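PDB 2AHR: putative pyrroline carboxylate reductase from Streptococcus pyogenes, which probably catalyses the NAD(P)H-dependent reduction of 1-pyrroline-5-carboxylate to L-proline, the last step of proline biosynthesis. Local coordinates for residues A138-R141 and D142-D145; A17-K20 and G21-Q24; A130-S133 and Q134-A138; L98-F101 and V102-L106. One frame throughout, in Å; residues are numbered along the deposited sequence.

Interaction 1: residues A138-R141 and D142-D145; sequences ARVR and DLTD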
loop_
_atom_site.group_PDB
_atom_site.type_symbol
_atom_site.label_atom_id
_atom_site.label_comp_id
_atom_site.label_asym_id
_atom_site.label_seq_id
_atom_site.Cartn_x
_atom_site.Cartn_y
_atom_site.Cartn_z
ATOM N N ALA E 138 22.789 36.637 29.175
ATOM C CA ALA E 138 23.737 37.275 28.253
ATOM C C ALA E 138 25.130 36.635 28.310
ATOM O O ALA E 138 25.782 36.458 27.270
ATOM C CB ALA E 138 23.817 38.772 28.532
ATOM N N ARG E 139 25.575 36.278 29.512
ATOM C CA ARG E 139 26.847 35.568 29.683
ATOM C C ARG E 139 26.817 34.181 29.041
ATOM O O ARG E 139 27.792 33.750 28.420
ATOM C CB ARG E 139 27.224 35.466 31.161
ATOM C CG ARG E 139 28.225 36.530 31.620
ATOM C CD ARG E 139 28.089 36.863 33.095
ATOM N NE ARG E 139 28.172 35.700 33.978
ATOM C CZ ARG E 139 27.474 35.561 35.110
ATOM N NH1 ARG E 139 26.611 36.498 35.501
ATOM N NH2 ARG E 139 27.625 34.466 35.852
ATOM N N VAL E 140 25.688 33.493 29.188
ATOM C CA VAL E 140 25.509 32.179 28.580
ATOM C C VAL E 140 25.317 32.298 27.057
ATOM O O VAL E 140 25.833 31.472 26.316
ATOM C CB VAL E 140 24.384 31.372 29.271
ATOM C CG1 VAL E 140 24.098 30.056 28.522
ATOM C CG2 VAL E 140 24.762 31.084 30.727
ATOM N N ARG E 141 24.620 33.339 26.607
ATOM C CA ARG E 141 24.514 33.630 25.191
ATOM C C ARG E 141 25.899 33.848 24.553
ATOM O O ARG E 141 26.125 33.452 23.413
ATOM C CB ARG E 141 23.596 34.827 24.930
ATOM C CG ARG E 141 23.302 35.042 23.440
ATOM C CD ARG E 141 22.447 36.271 23.162
ATOM N NE ARG E 141 21.189 36.240 23.903
ATOM C CZ ARG E 141 20.867 37.072 24.897
ATOM N NH1 ARG E 141 21.705 38.034 25.276
ATOM N NH2 ARG E 141 19.688 36.949 25.510
ATOM N N ASP E 142 26.823 34.466 25.292
ATOM C CA ASP E 142 28.211 34.581 24.852
ATOM C C ASP E 142 28.856 33.221 24.620
ATOM O O ASP E 142 29.616 33.049 23.659
ATOM C CB ASP E 142 29.050 35.358 25.875
ATOM C CG ASP E 142 28.783 36.836 25.832
ATOM O OD1 ASP E 142 28.501 37.342 24.730
ATOM O OD2 ASP E 142 28.858 37.496 26.902
ATOM N N LEU E 143 28.580 32.284 25.529
ATOM C CA LEU E 143 29.030 30.897 25.418
ATOM C C LEU E 143 28.476 30.191 24.174
ATOM O O LEU E 143 29.217 29.518 23.436
ATOM C CB LEU E 143 28.595 30.121 26.659
ATOM C CG LEU E 143 29.513 30.005 27.873
ATOM C CD1 LEU E 143 30.523 31.127 27.981
ATOM C CD2 LEU E 143 28.688 29.872 29.139
ATOM N N THR E 144 27.174 30.335 23.948
ATOM C CA THR E 144 26.557 29.671 22.813
ATOM C C THR E 144 27.030 30.303 21.507
ATOM O O THR E 144 27.240 29.592 20.522
ATOM C CB THR E 144 25.012 29.618 22.900
ATOM O OG1 THR E 144 24.473 30.937 23.073
ATOM C CG2 THR E 144 24.572 28.749 24.057
ATOM N N ASP E 145 27.223 31.626 21.497
ATOM C CA ASP E 145 27.727 32.305 20.294
ATOM C C ASP E 145 29.155 31.871 19.924
ATOM O O ASP E 145 29.602 32.089 18.796
ATOM C CB ASP E 145 27.629 33.834 20.416
ATOM C CG ASP E 145 26.196 34.355 20.247
ATOM O OD1 ASP E 145 25.333 33.649 19.673
ATOM O OD2 ASP E 145 25.927 35.500 20.675
#
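Thr144 turns its hydroxyl back toward Arg141 because chi1 (55°) sets OG1 between the backbone N and the carbonyl carbon, 3.0 Å from Arg141 O. The next residue, Asp145, one turn on from Arg141, swings its carboxylate back along the helix. Arg141 sends CG the other way round, opposite its backbone N (chi1 -172°), and the side chains of Arg141 and Asp145 run next to each other in the same direction. What meets is aliphatic against carboxylate: Arg141 CG lies 3.8 Å from Asp145 OD2. The guanidinium stays farther off, with NE 5.8 Å from that same OD2, so any attraction between the charges acts at a distance. Asp145 OD1 instead bonds to Thr150 OG1. Thr144 OG1 is also hydrogen-bonded to Thr150 OG1, which leaves open whether its proton goes to Arg141 O.

On the buried side, Val140 CG2 and Leu143 CD2 come within 4.4 Å, a loose apolar touch; Val140 continues onto Leu109 and Leu126, and Leu143 onto His27. The backbone bonds hold the turn: Thr144 N reaches Val140 O at 2.9 Å, and Asp145 N reaches Arg141 O at 2.9 Å. This is the C-terminal part of an amphipathic helix packed on a beta-sheet: helix 134-145 is the crossover of the beta-alpha-beta unit between the parallel strands 122-128 and 148-152.

Interaction 2: residues A17-K20 and G21-Q24; sequences AIIK and GLKQ
Ile18 O takes the amide of Leu22 at 3.0 Å and Ile19 O that of Lys23 at 2.8 Å, toward the C-terminal end of the helix. This is helix 13-22, which follows strand 5-9 and leads to strand 28-32 in the beta-alpha-beta unit of a Rossmann fold; the NADP-binding residues Lys13 and Met14 stand at its start.

Leu22 is the apolar centre. Its CG sits beside the backbone N (chi1 -67°), which carries CD1 back to two isoleucines: Ile18 CD1 at 3.8 Å, the two side chains running alongside each other, and Ile19 CD1 at 4.1 Å, approached at a slant. Ile18 continues onto Phe147, and Leu22 onto Leu29, so this face is buried between strand 28-32 and the loop carrying Phe147.

Around the helix from there, Ile19 meets the aliphatic part of Lys23: the branch methyl CG2 touches CE at 3.6 Å. The lysine chain is extended beyond CG and passes the methyl at an angle, leaving NZ to bond to Leu46 O.

Toward the end the regular pattern frays. Lys23 N gives a second, weak bond to Lys20 O, and Gln24 N turns to Gly21 O. Two waters join in. One accepts from Gly21 N at 2.8 Å and appears to donate to Ala17 O, in place of a direct bond between the two, though its approach to Ala17 O is unusually short and that side is doubtful. The second donates to Lys20 O at 2.9 Å and accepts from Gln24 NE2 at 3.2 Å.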
loop_
_atom_site.group_PDB
_atom_site.type_symbol
_atom_site.label_atom_id
_atom_site.label_comp_id
_atom_site.label_asym_id
_atom_site.label_seq_id
_atom_site.Cartn_x
_atom_site.Cartn_y
_atom_site.Cartn_z
ATOM N N ALA E 17 32.048 18.354 20.889
ATOM C CA ALA E 17 31.853 19.403 19.881
ATOM C C ALA E 17 31.831 20.833 20.450
ATOM O O ALA E 17 32.470 21.711 19.885
ATOM C CB ALA E 17 30.599 19.126 19.043
ATOM N N ILE E 18 31.127 21.084 21.556
ATOM C CA ILE E 18 31.078 22.462 22.084
ATOM C C ILE E 18 32.358 22.919 22.820
ATOM O O ILE E 18 32.555 24.115 23.021
ATOM C CB ILE E 18 29.821 22.772 22.948
ATOM C CG1 ILE E 18 29.955 22.205 24.350
ATOM C CG2 ILE E 18 28.511 22.325 22.257
ATOM C CD1 ILE E 18 29.111 22.941 25.337
ATOM N N ILE E 19 33.208 21.969 23.218
ATOM C CA ILE E 19 34.481 22.288 23.881
ATOM C C ILE E 19 35.354 23.177 23.000
ATOM O O ILE E 19 35.831 24.215 23.442
ATOM C CB ILE E 19 35.271 21.017 24.302
ATOM C CG1 ILE E 19 34.557 20.268 25.435
ATOM C CG2 ILE E 19 36.688 21.376 24.748
ATOM C CD1 ILE E 19 34.158 21.126 26.587
ATOM N N LYS E 20 35.523 22.781 21.742
ATOM C CA LYS E 20 36.289 23.571 20.782
ATOM C C LYS E 20 35.909 25.064 20.802
ATOM O O LYS E 20 36.787 25.914 20.894
ATOM C CB LYS E 20 36.150 22.991 19.373
ATOM C CG LYS E 20 37.105 23.623 18.363
ATOM C CD LYS E 20 36.568 23.549 16.940
ATOM C CE LYS E 20 37.358 24.465 16.022
ATOM N NZ LYS E 20 36.842 24.401 14.614
ATOM N N GLY E 21 34.613 25.372 20.730
ATOM C CA GLY E 21 34.125 26.747 20.826
ATOM C C GLY E 21 34.397 27.393 22.180
ATOM O O GLY E 21 34.709 28.584 22.257
ATOM N N LEU E 22 34.290 26.600 23.244
ATOM C CA LEU E 22 34.557 27.069 24.613
ATOM C C LEU E 22 36.048 27.352 24.879
ATOM O O LEU E 22 36.383 28.169 25.736
ATOM C CB LEU E 22 34.000 26.080 25.647
ATOM C CG LEU E 22 32.481 25.887 25.778
ATOM C CD1 LEU E 22 32.205 24.729 26.716
ATOM C CD2 LEU E 22 31.777 27.133 26.272
ATOM N N LYS E 23 36.932 26.673 24.148
ATOM C CA LYS E 23 38.370 26.963 24.198
ATOM C C LYS E 23 38.712 28.331 23.592
ATOM O O LYS E 23 39.757 28.886 23.876
ATOM C CB LYS E 23 39.178 25.870 23.497
ATOM C CG LYS E 23 39.264 24.563 24.251
ATOM C CD LYS E 23 40.131 23.597 23.464
ATOM C CE LYS E 23 40.161 22.211 24.079
ATOM N NZ LYS E 23 41.109 21.330 23.334
ATOM N N GLN E 24 37.823 28.868 22.763
ATOM C CA GLN E 24 38.029 30.179 22.151
ATOM C C GLN E 24 37.478 31.305 23.027
ATOM O O GLN E 24 37.426 32.467 22.614
ATOM C CB GLN E 24 37.421 30.223 20.738
ATOM C CG GLN E 24 38.137 29.328 19.727
ATOM C CD GLN E 24 37.784 29.655 18.281
ATOM O OE1 GLN E 24 36.996 30.571 17.999
ATOM N NE2 GLN E 24 38.377 28.908 17.347
HETATM O O HOH W 1 32.920 23.975 19.018
HETATM O O HOH W 2 39.071 26.411 19.161
#

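Interaction 3: residues A130-S133 and Q134-A138; sequences ALVS and QELQA
A serine N-cap starts helix 134-145: Ser133, last residue of the loop that follows strand 122-128, accepts with its side chain from the amide of Leu136. OG lies 3.2 Å from Leu136 N, with an N-H...O angle of 157°. The torsion explains the reach, since chi1 of 62° holds OG between the backbone N and the carbonyl carbon of Ser133 and aims it over the first turn. The same oxygen rests 3.4 Å from Leu136 CB, so the hydroxyl touches the leucine at its root as well as at its amide.

The serine backbone does a second job. Its carbonyl O receives Gln137 N at 3.0 Å, opening the regular bonding of the helix, which Ala138 N carries on to Gln134 O.

Beside the cap, Val132 supplies the apolar part. Its CG1 lies against the side of the first turn, near Leu136 CB at 4.2 Å and Gln137 OE1 at 3.8 Å. The valine and glutamine side chains cross at about a right angle, and the bend of Gln137 at chi2 brings its amide end past the methyl. Val132 and Leu136 both rest on Pro107, and Leu136 also on Pro85, which ties the helix start to neighbouring loops.

Near the N-terminal end of a helix the first amides lack a carbonyl from a preceding turn. Here the hydroxyl of Ser133 stands in for one, giving Leu136 N an acceptor, while Val132 and Leu136 add a small apolar patch against Pro107.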
loop_
_atom_site.group_PDB
_atom_site.type_symbol
_atom_site.label_atom_id
_atom_site.label_comp_id
_atom_site.label_asym_id
_atom_site.label_seq_id
_atom_site.Cartn_x
_atom_site.Cartn_y
_atom_site.Cartn_z
ATOM N N ALA E 130 13.016 31.133 35.865
ATOM C CA ALA E 130 12.704 32.432 36.446
ATOM C C ALA E 130 13.837 32.985 37.350
ATOM O O ALA E 130 13.863 34.184 37.651
ATOM C CB ALA E 130 11.377 32.346 37.190
ATOM N N LEU E 131 14.780 32.116 37.734
ATOM C CA LEU E 131 15.948 32.501 38.545
ATOM C C LEU E 131 17.153 33.055 37.763
ATOM O O LEU E 131 18.132 33.527 38.368
ATOM C CB LEU E 131 16.406 31.327 39.406
ATOM C CG LEU E 131 15.511 31.036 40.610
ATOM C CD1 LEU E 131 15.953 29.780 41.333
ATOM C CD2 LEU E 131 15.516 32.245 41.532
ATOM N N VAL E 132 17.082 32.980 36.429
ATOM C CA VAL E 132 18.135 33.474 35.551
ATOM C C VAL E 132 17.966 34.966 35.286
ATOM O O VAL E 132 16.926 35.404 34.789
ATOM C CB VAL E 132 18.149 32.696 34.202
ATOM C CG1 VAL E 132 19.106 33.362 33.196
ATOM C CG2 VAL E 132 18.512 31.230 34.428
ATOM N N SER E 133 18.987 35.743 35.625
ATOM C CA SER E 133 18.986 37.183 35.352
ATOM C C SER E 133 19.300 37.519 33.879
ATOM O O SER E 133 19.796 36.671 33.135
ATOM C CB SER E 133 19.988 37.879 36.271
ATOM O OG SER E 133 21.302 37.408 36.036
ATOM N N GLN E 134 19.003 38.758 33.474
ATOM C CA GLN E 134 19.425 39.306 32.175
ATOM C C GLN E 134 20.912 39.122 31.935
ATOM O O GLN E 134 21.321 38.742 30.844
ATOM C CB GLN E 134 19.140 40.810 32.085
ATOM C CG GLN E 134 17.718 41.231 32.416
ATOM C CD GLN E 134 16.751 41.003 31.270
ATOM O OE1 GLN E 134 16.523 39.865 30.851
ATOM N NE2 GLN E 134 16.167 42.088 30.762
ATOM N N GLU E 135 21.713 39.414 32.955
ATOM C CA GLU E 135 23.160 39.382 32.833
ATOM C C GLU E 135 23.670 37.960 32.657
ATOM O O GLU E 135 24.563 37.712 31.849
ATOM C CB GLU E 135 23.811 40.058 34.044
ATOM C CG GLU E 135 23.397 41.521 34.218
ATOM C CD GLU E 135 24.338 42.307 35.112
ATOM O OE1 GLU E 135 24.615 41.853 36.244
ATOM O OE2 GLU E 135 24.795 43.391 34.682
ATOM N N LEU E 136 23.092 37.034 33.415
ATOM C CA LEU E 136 23.464 35.628 33.333
ATOM C C LEU E 136 23.081 35.026 31.977
ATOM O O LEU E 136 23.859 34.271 31.402
ATOM C CB LEU E 136 22.849 34.808 34.474
ATOM C CG LEU E 136 23.186 33.305 34.477
ATOM C CD1 LEU E 136 24.682 33.051 34.506
ATOM C CD2 LEU E 136 22.491 32.551 35.610
ATOM N N GLN E 137 21.893 35.365 31.471
ATOM C CA GLN E 137 21.454 34.867 30.166
ATOM C C GLN E 137 22.401 35.363 29.072
ATOM O O GLN E 137 22.796 34.596 28.186
ATOM C CB GLN E 137 19.987 35.239 29.883
ATOM C CG GLN E 137 19.455 34.710 28.544
ATOM C CD GLN E 137 18.101 34.021 28.638
ATOM O OE1 GLN E 137 17.662 33.625 29.717
ATOM N NE2 GLN E 137 17.437 33.858 27.494
ATOM N N ALA E 138 22.789 36.637 29.175
ATOM C CA ALA E 138 23.737 37.275 28.253
ATOM C C ALA E 138 25.130 36.635 28.310
ATOM O O ALA E 138 25.782 36.458 27.270
ATOM C CB ALA E 138 23.817 38.772 28.532
#

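Interaction 4: residues L98-F101 and V102-L106; sequences LATF and VGQDL
Gln104 folds back over the helix end and lays its amide group beside Ala99 and Thr100. The bend is at chi2 (-72°), which brings OE1 to 3.9 Å from Ala99 CB and NE2 to 4.2 Å from Thr100 CG2. The glutamine and the threonine side chains run next to each other in the same direction, a van der Waals contact; the hydroxyl of Thr100 is bonded to Arg97 O instead.

Val102 takes a different side. Its CB sits 3.3 Å from Leu98 O, and its branches go inward to Ile86, Phe82 and Leu108, among the residues that Leu98 and Leu106 also pack against. Phe101 leads its ring away from this junction, to Phe73 and Glu74 of helix 73-77.

Ala99 O accepts the last amides, Gly103 N at 2.7 Å and, weakly, Val102 N at 3.4 Å. Gly103 then leaves helical geometry at phi 130° and psi 144°, backbone angles that only a residue without a side chain adopts comfortably. A glycine with positive phi just after the helix is a common way for a helix to end, and here it leads from helix 95-102 toward strand 108-112 of the Rossmann domain.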
loop_
_atom_site.group_PDB
_atom_site.type_symbol
_atom_site.label_atom_id
_atom_site.label_comp_id
_atom_site.label_asym_id
_atom_site.label_seq_id
_atom_site.Cartn_x
_atom_site.Cartn_y
_atom_site.Cartn_z
ATOM N N LEU E 98 14.254 19.388 35.822
ATOM C CA LEU E 98 15.665 19.509 36.206
ATOM C C LEU E 98 15.791 20.048 37.636
ATOM O O LEU E 98 16.612 19.571 38.413
ATOM C CB LEU E 98 16.449 20.404 35.217
ATOM C CG LEU E 98 17.961 20.583 35.485
ATOM C CD1 LEU E 98 18.734 19.250 35.456
ATOM C CD2 LEU E 98 18.621 21.596 34.538
ATOM N N ALA E 99 14.969 21.045 37.963
ATOM C CA ALA E 99 14.935 21.631 39.304
ATOM C C ALA E 99 14.615 20.607 40.392
ATOM O O ALA E 99 15.131 20.716 41.489
ATOM C CB ALA E 99 13.965 22.797 39.365
ATOM N N THR E 100 13.785 19.609 40.089
ATOM C CA THR E 100 13.487 18.545 41.064
ATOM C C THR E 100 14.680 17.608 41.271
ATOM O O THR E 100 14.793 16.980 42.330
ATOM C CB THR E 100 12.177 17.710 40.734
ATOM O OG1 THR E 100 12.439 16.726 39.723
ATOM C CG2 THR E 100 11.009 18.604 40.303
ATOM N N PHE E 101 15.567 17.510 40.276
ATOM C CA PHE E 101 16.720 16.615 40.379
ATOM C C PHE E 101 17.868 17.291 41.096
ATOM O O PHE E 101 18.745 16.617 41.627
ATOM C CB PHE E 101 17.249 16.190 39.007
ATOM C CG PHE E 101 16.264 15.441 38.157
ATOM C CD1 PHE E 101 15.447 14.452 38.694
ATOM C CD2 PHE E 101 16.187 15.699 36.801
ATOM C CE1 PHE E 101 14.537 13.752 37.889
ATOM C CE2 PHE E 101 15.295 15.001 35.993
ATOM C CZ PHE E 101 14.466 14.027 36.537
ATOM N N VAL E 102 17.835 18.620 41.125
ATOM C CA VAL E 102 19.030 19.450 41.311
ATOM C C VAL E 102 18.851 20.626 42.306
ATOM O O VAL E 102 19.825 21.106 42.889
ATOM C CB VAL E 102 19.517 19.928 39.902
ATOM C CG1 VAL E 102 19.622 21.444 39.784
ATOM C CG2 VAL E 102 20.767 19.192 39.475
ATOM N N GLY E 103 17.618 21.086 42.506
ATOM C CA GLY E 103 17.373 22.153 43.478
ATOM C C GLY E 103 16.543 23.310 42.966
ATOM O O GLY E 103 16.663 23.715 41.797
ATOM N N GLN E 104 15.713 23.854 43.857
ATOM C CA GLN E 104 14.756 24.906 43.525
ATOM C C GLN E 104 15.339 26.297 43.702
ATOM O O GLN E 104 14.660 27.305 43.451
ATOM C CB GLN E 104 13.516 24.770 44.406
ATOM C CG GLN E 104 12.794 23.420 44.275
ATOM C CD GLN E 104 12.054 23.276 42.951
ATOM O OE1 GLN E 104 11.758 24.269 42.281
ATOM N NE2 GLN E 104 11.738 22.038 42.578
ATOM N N ASP E 105 16.592 26.345 44.146
ATOM C CA ASP E 105 17.285 27.611 44.393
ATOM C C ASP E 105 18.379 27.923 43.364
ATOM O O ASP E 105 19.151 28.858 43.547
ATOM C CB ASP E 105 17.850 27.653 45.825
ATOM C CG ASP E 105 18.806 26.500 46.123
ATOM O OD1 ASP E 105 18.739 25.444 45.447
ATOM O OD2 ASP E 105 19.633 26.653 47.049
ATOM N N LEU E 106 18.425 27.166 42.270
ATOM C CA LEU E 106 19.449 27.371 41.241
ATOM C C LEU E 106 18.913 28.024 39.960
ATOM O O LEU E 106 17.850 27.641 39.460
ATOM C CB LEU E 106 20.165 26.058 40.923
ATOM C CG LEU E 106 20.859 25.435 42.139
ATOM C CD1 LEU E 106 21.306 24.012 41.850
ATOM C CD2 LEU E 106 22.035 26.298 42.630
#

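Interactions 1 and 3 share helix 134-145 and the residue Ala138: the 130-138 contact starts the helix at the surface with a serine cap, and the 138-145 contact covers its C-terminal half, partly buried. Interaction 2, on helix 13-22, is the most buried of the four, with branched aliphatic packing and waters at its edges; it touches interaction 1 where Leu143 CG meets Leu22 CD2 at 4.0 Å. Interaction 4 is again at the surface, and its loop meets that of interaction 3 through Leu131 CD1, 3.4 Å from Leu106 O. Thus the surface pair handles helix ends, one beginning and one finishing, while the inner pair lies within single helices packed against the sheet, which meet through Leu143 and Leu22.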